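Anaerobically-induced outer membrane porin OprE (Pseudomonas aeruginosa, PDB 4FRX) probably acts as an outer-membrane porin, a beta-barrel channel that lets small solutes across the outer membrane. Local coordinates at residues G61-G66 and E118-T123; L128-Y133 and Y221-L226; T142-Q147 and T172-L177. All coordinates share one frame; numbering follows the deposited sequence.

Interaction 1: G61-G66 and E118-T123. With C8E ((hydroxyethyloxy)tri(ethyloxy)octane), chain G; C8E ((hydroxyethyloxy)tri(ethyloxy)octane), chain D.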
loop_
_atom_site.group_PDB
_atom_site.type_symbol
_atom_site.label_atom_id
_atom_site.label_comp_id
_atom_site.label_asym_id
_atom_site.label_seq_id
_atom_site.Cartn_x
_atom_site.Cartn_y
_atom_site.Cartn_z
ATOM N N GLY A 61 -13.135 20.126 -12.798
ATOM C CA GLY A 61 -12.939 20.409 -11.393
ATOM C C GLY A 61 -11.464 20.406 -11.037
ATOM O O GLY A 61 -10.600 20.241 -11.907
ATOM N N VAL A 62 -11.178 20.598 -9.753
ATOM C CA VAL A 62 -9.798 20.560 -9.263
ATOM C C VAL A 62 -9.804 20.078 -7.807
ATOM O O VAL A 62 -10.658 20.490 -7.008
ATOM C CB VAL A 62 -9.095 21.944 -9.406
ATOM C CG1 VAL A 62 -9.794 23.005 -8.584
ATOM C CG2 VAL A 62 -7.616 21.853 -9.016
ATOM N N ASP A 63 -8.893 19.164 -7.480
ATOM C CA ASP A 63 -8.698 18.743 -6.095
ATOM C C ASP A 63 -7.321 19.201 -5.613
ATOM O O ASP A 63 -6.413 19.408 -6.418
ATOM C CB ASP A 63 -8.779 17.217 -5.950
ATOM C CG ASP A 63 -10.167 16.655 -6.210
ATOM O OD1 ASP A 63 -11.136 17.423 -6.373
ATOM O OD2 ASP A 63 -10.291 15.415 -6.238
ATOM N N ALA A 64 -7.174 19.355 -4.297
ATOM C CA ALA A 64 -5.898 19.757 -3.712
ATOM C C ALA A 64 -5.653 18.930 -2.458
ATOM O O ALA A 64 -6.571 18.669 -1.679
ATOM C CB ALA A 64 -5.899 21.254 -3.369
ATOM N N LEU A 65 -4.414 18.491 -2.289
ATOM C CA LEU A 65 -4.026 17.736 -1.111
ATOM C C LEU A 65 -2.834 18.430 -0.457
ATOM O O LEU A 65 -1.738 18.446 -1.013
ATOM C CB LEU A 65 -3.672 16.295 -1.489
ATOM C CG LEU A 65 -3.154 15.469 -0.312
ATOM C CD1 LEU A 65 -4.260 15.284 0.724
ATOM C CD2 LEU A 65 -2.573 14.140 -0.752
ATOM N N GLY A 66 -3.065 19.034 0.706
ATOM C CA GLY A 66 -2.017 19.723 1.445
ATOM C C GLY A 66 -1.539 18.848 2.584
ATOM O O GLY A 66 -2.350 18.334 3.342
ATOM N N GLU A 118 -14.556 9.517 -14.829
ATOM C CA GLU A 118 -13.752 10.657 -14.393
ATOM C C GLU A 118 -12.296 10.529 -14.830
ATOM O O GLU A 118 -11.706 9.455 -14.720
ATOM C CB GLU A 118 -13.856 10.815 -12.871
ATOM C CG GLU A 118 -13.150 12.043 -12.315
ATOM C CD GLU A 118 -13.215 12.088 -10.795
ATOM O OE1 GLU A 118 -13.862 11.200 -10.206
ATOM O OE2 GLU A 118 -12.605 12.993 -10.189
ATOM N N PHE A 119 -11.744 11.623 -15.348
ATOM C CA PHE A 119 -10.328 11.722 -15.689
ATOM C C PHE A 119 -9.634 12.591 -14.657
ATOM O O PHE A 119 -10.141 13.647 -14.303
ATOM C CB PHE A 119 -10.147 12.356 -17.066
ATOM C CG PHE A 119 -8.705 12.559 -17.460
ATOM C CD1 PHE A 119 -7.832 11.482 -17.536
ATOM C CD2 PHE A 119 -8.219 13.829 -17.742
ATOM C CE1 PHE A 119 -6.498 11.665 -17.897
ATOM C CE2 PHE A 119 -6.891 14.020 -18.100
ATOM C CZ PHE A 119 -6.028 12.934 -18.177
ATOM N N ARG A 120 -8.488 12.145 -14.161
ATOM C CA ARG A 120 -7.752 12.902 -13.153
ATOM C C ARG A 120 -6.326 13.073 -13.610
ATOM O O ARG A 120 -5.697 12.121 -14.060
ATOM C CB ARG A 120 -7.770 12.187 -11.798
ATOM C CG ARG A 120 -9.098 12.244 -11.115
ATOM C CD ARG A 120 -9.162 11.350 -9.894
ATOM N NE ARG A 120 -8.561 11.962 -8.715
ATOM C CZ ARG A 120 -9.123 12.961 -8.044
ATOM N NH1 ARG A 120 -10.284 13.457 -8.457
ATOM N NH2 ARG A 120 -8.528 13.470 -6.972
ATOM N N TYR A 121 -5.812 14.284 -13.468
ATOM C CA TYR A 121 -4.503 14.617 -13.990
ATOM C C TYR A 121 -3.700 15.427 -12.959
ATOM O O TYR A 121 -4.065 16.540 -12.633
ATOM C CB TYR A 121 -4.700 15.422 -15.278
ATOM C CG TYR A 121 -3.457 15.656 -16.087
ATOM C CD1 TYR A 121 -2.925 14.651 -16.880
ATOM C CD2 TYR A 121 -2.833 16.895 -16.089
ATOM C CE1 TYR A 121 -1.796 14.866 -17.644
ATOM C CE2 TYR A 121 -1.698 17.122 -16.847
ATOM C CZ TYR A 121 -1.184 16.103 -17.625
ATOM O OH TYR A 121 -0.055 16.320 -18.384
ATOM N N GLY A 122 -2.606 14.864 -12.466
ATOM C CA GLY A 122 -1.870 15.458 -11.372
ATOM C C GLY A 122 -1.648 14.453 -10.254
ATOM O O GLY A 122 -1.206 13.326 -10.485
ATOM N N THR A 123 -1.959 14.856 -9.036
ATOM C CA THR A 123 -1.724 14.002 -7.885
ATOM C C THR A 123 -2.748 12.868 -7.789
ATOM O O THR A 123 -3.953 13.099 -7.867
ATOM C CB THR A 123 -1.691 14.833 -6.596
ATOM O OG1 THR A 123 -0.750 15.901 -6.764
ATOM C CG2 THR A 123 -1.275 13.966 -5.404
HETATM C C1 C8E G . -17.427 27.703 -11.723
HETATM C C2 C8E G . -16.130 28.385 -12.142
HETATM C C3 C8E G . -14.911 27.607 -11.660
HETATM C C4 C8E G . -13.749 27.778 -12.630
HETATM C C6 C8E G . -11.760 24.876 -12.815
HETATM C C7 C8E G . -11.551 23.777 -13.848
HETATM C C8 C8E G . -10.347 22.899 -13.526
HETATM O O9 C8E G . -9.324 23.112 -14.476
HETATM C C10 C8E G . -8.202 22.307 -14.211
HETATM C C11 C8E G . -6.921 23.077 -14.502
HETATM O O12 C8E G . -6.711 23.990 -13.448
HETATM C C13 C8E G . -6.075 23.416 -12.321
HETATM C C14 C8E G . -4.769 22.731 -12.714
HETATM O O15 C8E G . -4.410 21.825 -11.692
HETATM C C16 C8E G . -3.081 21.377 -11.806
HETATM C C17 C8E G . -3.071 20.033 -12.523
HETATM O O18 C8E G . -1.738 19.622 -12.713
HETATM C C19 C8E G . -1.427 19.493 -14.081
HETATM C C1 C8E D . -2.625 21.945 6.777
HETATM C C2 C8E D . -1.959 21.534 5.467
HETATM C C3 C8E D . -0.823 22.495 5.138
HETATM C C4 C8E D . -0.070 22.082 3.882
HETATM C C5 C8E D . 1.057 23.071 3.596
HETATM C C6 C8E D . 1.439 23.140 2.119
HETATM C C7 C8E D . 2.531 24.192 1.948
HETATM C C8 C8E D . 2.857 24.434 0.480
HETATM O O9 C8E D . 4.146 23.948 0.188
#
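Asp63 and Arg120 meet in a salt bridge that spans strand 102-114, which runs between strands 59-71 and 117-121 in the barrel wall. The tight part is a single oxygen: Asp63 OD2 accepts from Arg120 NH2 at 2.7 Å and from Arg120 NH1 at 3.0 Å. Both nitrogens approach from one face of the carboxylate, whose plane is turned 49° from the guanidinium. OD2 itself lies in the guanidinium plane, at its end. A bend at chi3 (81°) turns the guanidinium of the long arginine chain toward Asp63. From its own strand, Glu118 OE2 takes a second bond from Arg120 NH1 (2.9 Å) and lies near the same plane, so two carboxylates hold the group at its edge.

The other side of the wall is looser. Val62, whose CB points away from segment 118-123, rests its CG2 4.0 Å from C13 of the C8E detergent of chain G, and Tyr121 CD2 lies 3.6 Å from C19 of the same molecule. These are van der Waals contacts of an apolar branch and an aromatic ring, consistent with a surface that faces lipid in the membrane.

Lys111 adds a salt bridge to Asp63 OD1. With two acids and two bases interlinked, the charges probably offset one another, which would favour an ionised Asp63 and Glu118 despite their proximity.

Interaction 2: L128-Y133 and Y221-L226. With C8E ((hydroxyethyloxy)tri(ethyloxy)octane), chain F.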
loop_
_atom_site.group_PDB
_atom_site.type_symbol
_atom_site.label_atom_id
_atom_site.label_comp_id
_atom_site.label_asym_id
_atom_site.label_seq_id
_atom_site.Cartn_x
_atom_site.Cartn_y
_atom_site.Cartn_z
ATOM N N LEU A 128 -4.961 -0.147 -5.630
ATOM C CA LEU A 128 -5.294 -1.190 -6.602
ATOM C C LEU A 128 -4.352 -2.350 -6.431
ATOM O O LEU A 128 -3.283 -2.195 -5.846
ATOM C CB LEU A 128 -5.112 -0.655 -8.032
ATOM C CG LEU A 128 -5.924 0.570 -8.428
ATOM C CD1 LEU A 128 -5.593 0.960 -9.863
ATOM C CD2 LEU A 128 -7.410 0.321 -8.254
ATOM N N PRO A 129 -4.720 -3.518 -6.965
ATOM C CA PRO A 129 -3.810 -4.659 -6.787
ATOM C C PRO A 129 -2.425 -4.498 -7.415
ATOM O O PRO A 129 -1.504 -5.157 -6.961
ATOM C CB PRO A 129 -4.570 -5.808 -7.438
ATOM C CG PRO A 129 -6.025 -5.444 -7.192
ATOM C CD PRO A 129 -6.078 -3.946 -7.378
ATOM N N VAL A 130 -2.271 -3.636 -8.417
ATOM C CA VAL A 130 -0.980 -3.476 -9.066
ATOM C C VAL A 130 -0.298 -2.169 -8.645
ATOM O O VAL A 130 0.826 -1.905 -9.043
ATOM C CB VAL A 130 -1.125 -3.519 -10.598
ATOM C CG1 VAL A 130 -1.456 -4.940 -11.047
ATOM C CG2 VAL A 130 -2.226 -2.571 -11.039
ATOM N N VAL A 131 -0.981 -1.372 -7.828
ATOM C CA VAL A 131 -0.386 -0.159 -7.257
ATOM C C VAL A 131 -1.247 0.422 -6.136
ATOM O O VAL A 131 -2.415 0.770 -6.329
ATOM C CB VAL A 131 -0.087 0.935 -8.335
ATOM C CG1 VAL A 131 -1.325 1.242 -9.187
ATOM C CG2 VAL A 131 0.498 2.219 -7.680
ATOM N N THR A 132 -0.687 0.492 -4.936
ATOM C CA THR A 132 -1.393 1.207 -3.867
ATOM C C THR A 132 -0.399 2.012 -3.061
ATOM O O THR A 132 0.737 1.584 -2.840
ATOM C CB THR A 132 -2.258 0.333 -2.917
ATOM O OG1 THR A 132 -1.735 0.388 -1.583
ATOM C CG2 THR A 132 -2.314 -1.058 -3.365
ATOM N N TYR A 133 -0.819 3.203 -2.667
ATOM C CA TYR A 133 0.079 4.096 -1.969
ATOM C C TYR A 133 0.276 3.665 -0.518
ATOM O O TYR A 133 -0.643 3.152 0.124
ATOM C CB TYR A 133 -0.421 5.532 -2.046
ATOM C CG TYR A 133 -1.639 5.850 -1.198
ATOM C CD1 TYR A 133 -2.922 5.508 -1.622
ATOM C CD2 TYR A 133 -1.504 6.525 0.014
ATOM C CE1 TYR A 133 -4.029 5.814 -0.848
ATOM C CE2 TYR A 133 -2.601 6.842 0.786
ATOM C CZ TYR A 133 -3.860 6.483 0.352
ATOM O OH TYR A 133 -4.954 6.804 1.116
ATOM N N TYR A 221 9.109 -4.362 -15.535
ATOM C CA TYR A 221 8.236 -5.516 -15.462
ATOM C C TYR A 221 6.850 -5.315 -16.038
ATOM O O TYR A 221 6.378 -4.196 -16.157
ATOM C CB TYR A 221 8.131 -6.021 -14.006
ATOM C CG TYR A 221 7.337 -5.136 -13.055
ATOM C CD1 TYR A 221 5.950 -5.241 -12.972
ATOM C CD2 TYR A 221 7.979 -4.221 -12.209
ATOM C CE1 TYR A 221 5.214 -4.436 -12.093
ATOM C CE2 TYR A 221 7.242 -3.413 -11.329
ATOM C CZ TYR A 221 5.867 -3.529 -11.273
ATOM O OH TYR A 221 5.136 -2.735 -10.397
ATOM N N LYS A 222 6.227 -6.430 -16.402
ATOM C CA LYS A 222 4.793 -6.479 -16.645
ATOM C C LYS A 222 4.182 -7.456 -15.654
ATOM O O LYS A 222 4.764 -8.492 -15.342
ATOM C CB LYS A 222 4.496 -6.895 -18.084
ATOM C CG LYS A 222 5.272 -8.096 -18.542
ATOM N N GLN A 223 3.004 -7.118 -15.148
ATOM C CA GLN A 223 2.404 -7.887 -14.088
ATOM C C GLN A 223 0.924 -8.021 -14.337
ATOM O O GLN A 223 0.256 -7.024 -14.583
ATOM C CB GLN A 223 2.655 -7.182 -12.768
ATOM C CG GLN A 223 2.002 -7.829 -11.567
ATOM C CD GLN A 223 2.485 -7.181 -10.298
ATOM O OE1 GLN A 223 1.915 -6.196 -9.828
ATOM N NE2 GLN A 223 3.562 -7.708 -9.754
ATOM N N HIS A 224 0.437 -9.258 -14.329
ATOM C CA HIS A 224 -0.994 -9.540 -14.400
ATOM C C HIS A 224 -1.482 -10.071 -13.060
ATOM O O HIS A 224 -0.762 -10.799 -12.381
ATOM C CB HIS A 224 -1.274 -10.589 -15.467
ATOM C CG HIS A 224 -0.850 -10.180 -16.837
ATOM N ND1 HIS A 224 -1.714 -9.596 -17.735
ATOM C CD2 HIS A 224 0.342 -10.283 -17.473
ATOM C CE1 HIS A 224 -1.071 -9.346 -18.863
ATOM N NE2 HIS A 224 0.176 -9.756 -18.733
ATOM N N PHE A 225 -2.707 -9.702 -12.690
ATOM C CA PHE A 225 -3.312 -10.123 -11.439
ATOM C C PHE A 225 -4.737 -10.602 -11.708
ATOM O O PHE A 225 -5.479 -9.944 -12.425
ATOM C CB PHE A 225 -3.389 -8.928 -10.490
ATOM C CG PHE A 225 -4.271 -9.146 -9.291
ATOM C CD1 PHE A 225 -3.806 -9.847 -8.193
ATOM C CD2 PHE A 225 -5.564 -8.618 -9.245
ATOM C CE1 PHE A 225 -4.610 -10.028 -7.067
ATOM C CE2 PHE A 225 -6.374 -8.807 -8.136
ATOM C CZ PHE A 225 -5.894 -9.506 -7.034
ATOM N N LEU A 226 -5.110 -11.730 -11.119
ATOM C CA LEU A 226 -6.503 -12.159 -11.036
ATOM C C LEU A 226 -6.869 -12.261 -9.561
ATOM O O LEU A 226 -6.025 -12.623 -8.735
ATOM C CB LEU A 226 -6.702 -13.519 -11.720
ATOM C CG LEU A 226 -6.516 -13.523 -13.239
ATOM C CD1 LEU A 226 -6.375 -14.959 -13.762
ATOM C CD2 LEU A 226 -7.652 -12.787 -13.942
HETATM C C3 C8E F . -11.510 -13.987 -13.195
HETATM C C4 C8E F . -11.548 -14.910 -11.973
HETATM C C5 C8E F . -10.347 -14.698 -11.056
HETATM C C6 C8E F . -9.693 -16.002 -10.613
HETATM C C7 C8E F . -9.579 -16.117 -9.095
HETATM C C8 C8E F . -8.193 -15.746 -8.568
HETATM O O9 C8E F . -7.432 -16.908 -8.296
HETATM O O18 C8E F . -3.488 -23.362 -12.892
HETATM C C19 C8E F . -2.796 -24.560 -13.143
HETATM C C20 C8E F . -1.814 -24.620 -12.000
HETATM O O21 C8E F . -2.088 -25.788 -11.276
HETATM O O HOH W 1 2.447 -3.433 -10.711
#
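Pro129 and Phe225 bring the two backbones closest, their CA atoms 7.2 Å apart, where a type I turn from Leu128 to Val131 faces one side of strand 221-234. No direct hydrogen bond joins the segments. Leu128 N also bonds to Val131 O, joining the two ends of the turn, and proline suits its second position because the ring already fixes phi near the value required.

Pro129 lies over one face of the Phe225 ring in a CH-pi contact. Its CB stands 3.6 Å from the ring centroid and 18° off the normal, displaced toward the CD2 and CE2 rim, while Pro129 CG sits 3.5 Å from Phe225 CE2. The proline crosses the phenylalanine at about a right angle. With CG opposite the backbone nitrogen (chi1 167°), Phe225 extends from its strand to present this face. Beside it, Val130 CG1 packs 3.8 Å from Gln223 OE1 as the two side chains run past each other in opposite directions.

Polar atoms are joined through one water. It donates to Val130 O (2.8 Å) and to Gln223 OE1 (2.9 Å), and accepts from Tyr221 OH (2.8 Å), lying at the edge of the tyrosine ring in its plane. The other end of the Gln223 amide is held too, NE2 bonding to Ser248 OG and Pro311 O.

The contact is buried, consistent with a loop folded inward against the barrel wall, as in OprD-family channels. Tyr213 of strand 208-217 touches both Pro129 and Val130, while Phe246 of strand 237-250 meets the Phe225 ring on the neighbouring strand.

Interaction 3: T142-Q147 and T172-L177; sequences TFEGGQ and TDNRSL
Phe143 and Asn174 mark the closest backbone approach, with CA atoms 7.9 Å apart. Strand 142-150 and the short, weakly bonded strand 174-176 are not partners in the antiparallel beta-barrel: strand 156-167 pairs with both, and the two segments therefore meet through side chains and a water.

Glu144 and Asn174 carry the polar half. Glu144 CG lies 3.4 Å from Asn174 ND2, a van der Waals contact in which the acid's aliphatic carbon, and not its carboxylate, meets the amide. The side chains cross nearly at right angles, and their flat ends are turned 63° from each other. A bend at chi2 (-67°) folds the carboxylate of Glu144 back, where OE1 takes bonds from Thr123 OG1 and from a water. Both residue types suit the place: glutamate combines a packing methylene with a strong acceptor, and asparagine supplies an N-H without adding charge beside it.

Phe143, one residue earlier on the strand, starts from the other side. Its CB points away from segment 172-177, yet the ring swings back so that its edge reaches Leu177. Leu177 CD2 lies near the ring plane, 4.2 Å from Phe143 CE2, in an apolar contact of modest extent. The ring is further flanked by Pro126, Tyr133 and Leu313, surroundings that suit a large aromatic, and a branched leucine can reach its rim with a single methyl.

Between the polar groups sits that water. It accepts from Asn174 ND2 at 2.7 Å, donates to Glu144 OE1 at a short 2.5 Å, and shares a hydrogen bond of 2.6 Å with Thr142 OG1.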
loop_
_atom_site.group_PDB
_atom_site.type_symbol
_atom_site.label_atom_id
_atom_site.label_comp_id
_atom_site.label_asym_id
_atom_site.label_seq_id
_atom_site.Cartn_x
_atom_site.Cartn_y
_atom_site.Cartn_z
ATOM N N THR A 142 2.209 9.933 -2.355
ATOM C CA THR A 142 1.387 10.326 -3.487
ATOM C C THR A 142 2.111 10.000 -4.789
ATOM O O THR A 142 3.335 9.875 -4.817
ATOM C CB THR A 142 1.026 11.839 -3.459
ATOM O OG1 THR A 142 2.210 12.631 -3.616
ATOM C CG2 THR A 142 0.328 12.214 -2.138
ATOM N N PHE A 143 1.356 9.880 -5.874
ATOM C CA PHE A 143 1.949 9.643 -7.195
ATOM C C PHE A 143 1.543 10.811 -8.076
ATOM O O PHE A 143 0.591 11.523 -7.762
ATOM C CB PHE A 143 1.414 8.358 -7.827
ATOM C CG PHE A 143 1.861 7.107 -7.146
ATOM C CD1 PHE A 143 1.148 6.591 -6.073
ATOM C CD2 PHE A 143 2.993 6.434 -7.581
ATOM C CE1 PHE A 143 1.564 5.419 -5.446
ATOM C CE2 PHE A 143 3.404 5.271 -6.958
ATOM C CZ PHE A 143 2.700 4.772 -5.886
ATOM N N GLU A 144 2.254 11.004 -9.183
ATOM C CA GLU A 144 1.808 11.962 -10.188
ATOM C C GLU A 144 1.518 11.223 -11.482
ATOM O O GLU A 144 2.311 10.392 -11.907
ATOM C CB GLU A 144 2.879 13.026 -10.451
ATOM C CG GLU A 144 3.284 13.855 -9.236
ATOM C CD GLU A 144 2.163 14.743 -8.730
ATOM O OE1 GLU A 144 1.910 14.738 -7.502
ATOM O OE2 GLU A 144 1.543 15.452 -9.557
ATOM N N GLY A 145 0.408 11.539 -12.131
ATOM C CA GLY A 145 0.106 10.884 -13.395
ATOM C C GLY A 145 -1.245 11.268 -13.954
ATOM O O GLY A 145 -1.801 12.306 -13.600
ATOM N N GLY A 146 -1.780 10.422 -14.831
ATOM C CA GLY A 146 -3.095 10.649 -15.413
ATOM C C GLY A 146 -3.880 9.361 -15.263
ATOM O O GLY A 146 -3.303 8.287 -15.366
ATOM N N GLN A 147 -5.187 9.459 -15.037
ATOM C CA GLN A 147 -6.007 8.274 -14.770
ATOM C C GLN A 147 -7.471 8.470 -15.160
ATOM O O GLN A 147 -8.050 9.522 -14.902
ATOM C CB GLN A 147 -5.920 7.931 -13.271
ATOM C CG GLN A 147 -6.769 6.769 -12.842
ATOM C CD GLN A 147 -6.734 6.551 -11.339
ATOM O OE1 GLN A 147 -5.910 5.791 -10.838
ATOM N NE2 GLN A 147 -7.660 7.179 -10.623
ATOM N N THR A 172 9.363 15.611 0.333
ATOM C CA THR A 172 8.522 16.609 -0.333
ATOM C C THR A 172 8.695 16.550 -1.850
ATOM O O THR A 172 8.031 17.286 -2.581
ATOM C CB THR A 172 8.894 18.045 0.093
ATOM O OG1 THR A 172 10.243 18.314 -0.306
ATOM C CG2 THR A 172 8.770 18.220 1.607
ATOM N N ASP A 173 9.605 15.697 -2.316
ATOM C CA ASP A 173 9.986 15.677 -3.727
ATOM C C ASP A 173 9.407 14.503 -4.502
ATOM O O ASP A 173 9.345 13.371 -4.006
ATOM C CB ASP A 173 11.513 15.650 -3.878
ATOM C CG ASP A 173 12.191 16.814 -3.179
ATOM O OD1 ASP A 173 11.912 17.971 -3.554
ATOM O OD2 ASP A 173 13.003 16.572 -2.262
ATOM N N ASN A 174 9.003 14.778 -5.735
ATOM C CA ASN A 174 8.641 13.719 -6.663
ATOM C C ASN A 174 9.887 13.152 -7.324
ATOM O O ASN A 174 10.775 13.896 -7.742
ATOM C CB ASN A 174 7.668 14.250 -7.712
ATOM C CG ASN A 174 6.266 14.416 -7.160
ATOM O OD1 ASN A 174 5.743 15.525 -7.076
ATOM N ND2 ASN A 174 5.646 13.302 -6.786
ATOM N N ARG A 175 9.954 11.828 -7.401
ATOM C CA ARG A 175 11.086 11.137 -8.008
ATOM C C ARG A 175 10.563 10.060 -8.943
ATOM O O ARG A 175 9.403 9.660 -8.841
ATOM C CB ARG A 175 11.946 10.494 -6.916
ATOM C CG ARG A 175 12.470 11.475 -5.880
ATOM C CD ARG A 175 13.144 10.741 -4.735
ATOM N NE ARG A 175 14.272 9.937 -5.199
ATOM C CZ ARG A 175 14.937 9.074 -4.436
ATOM N NH1 ARG A 175 14.577 8.898 -3.172
ATOM N NH2 ARG A 175 15.954 8.379 -4.940
ATOM N N SER A 176 11.412 9.583 -9.852
ATOM C CA SER A 176 11.029 8.497 -10.743
ATOM C C SER A 176 10.769 7.181 -10.002
ATOM O O SER A 176 11.136 7.020 -8.837
ATOM C CB SER A 176 12.067 8.333 -11.858
ATOM O OG SER A 176 11.985 9.440 -12.746
ATOM N N LEU A 177 10.097 6.252 -10.676
ATOM C CA LEU A 177 9.669 4.992 -10.047
ATOM C C LEU A 177 10.720 3.875 -10.115
ATOM O O LEU A 177 11.453 3.757 -11.088
ATOM C CB LEU A 177 8.360 4.525 -10.692
ATOM C CG LEU A 177 7.256 5.588 -10.753
ATOM C CD1 LEU A 177 6.101 5.149 -11.636
ATOM C CD2 LEU A 177 6.757 5.914 -9.352
HETATM O O HOH W 2 3.094 13.026 -6.074
#

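All three contacts belong to the same antiparallel barrel system. Interaction 1 closes before the other two begin, and interaction 3 is nested within the chain loop closed by interaction 2. Interactions 1 and 3 are neighbours, centres about 13 Å apart, because strands 117-121 and 142-150 lie side by side; Arg120 N to Gln147 O and Gly122 N to Gly145 O are probable backbone hydrogen bonds between them. Interactions 2 and 3 have centres about 17 Å apart, yet Val131 and Tyr133 pack on the Phe143 ring. Interactions 1 and 2, centres about 22 Å and nearest atoms about 7 Å apart, do not touch. Segment 142-147 thus connects the wall with the 128-133 turn, which probably folds into the lumen.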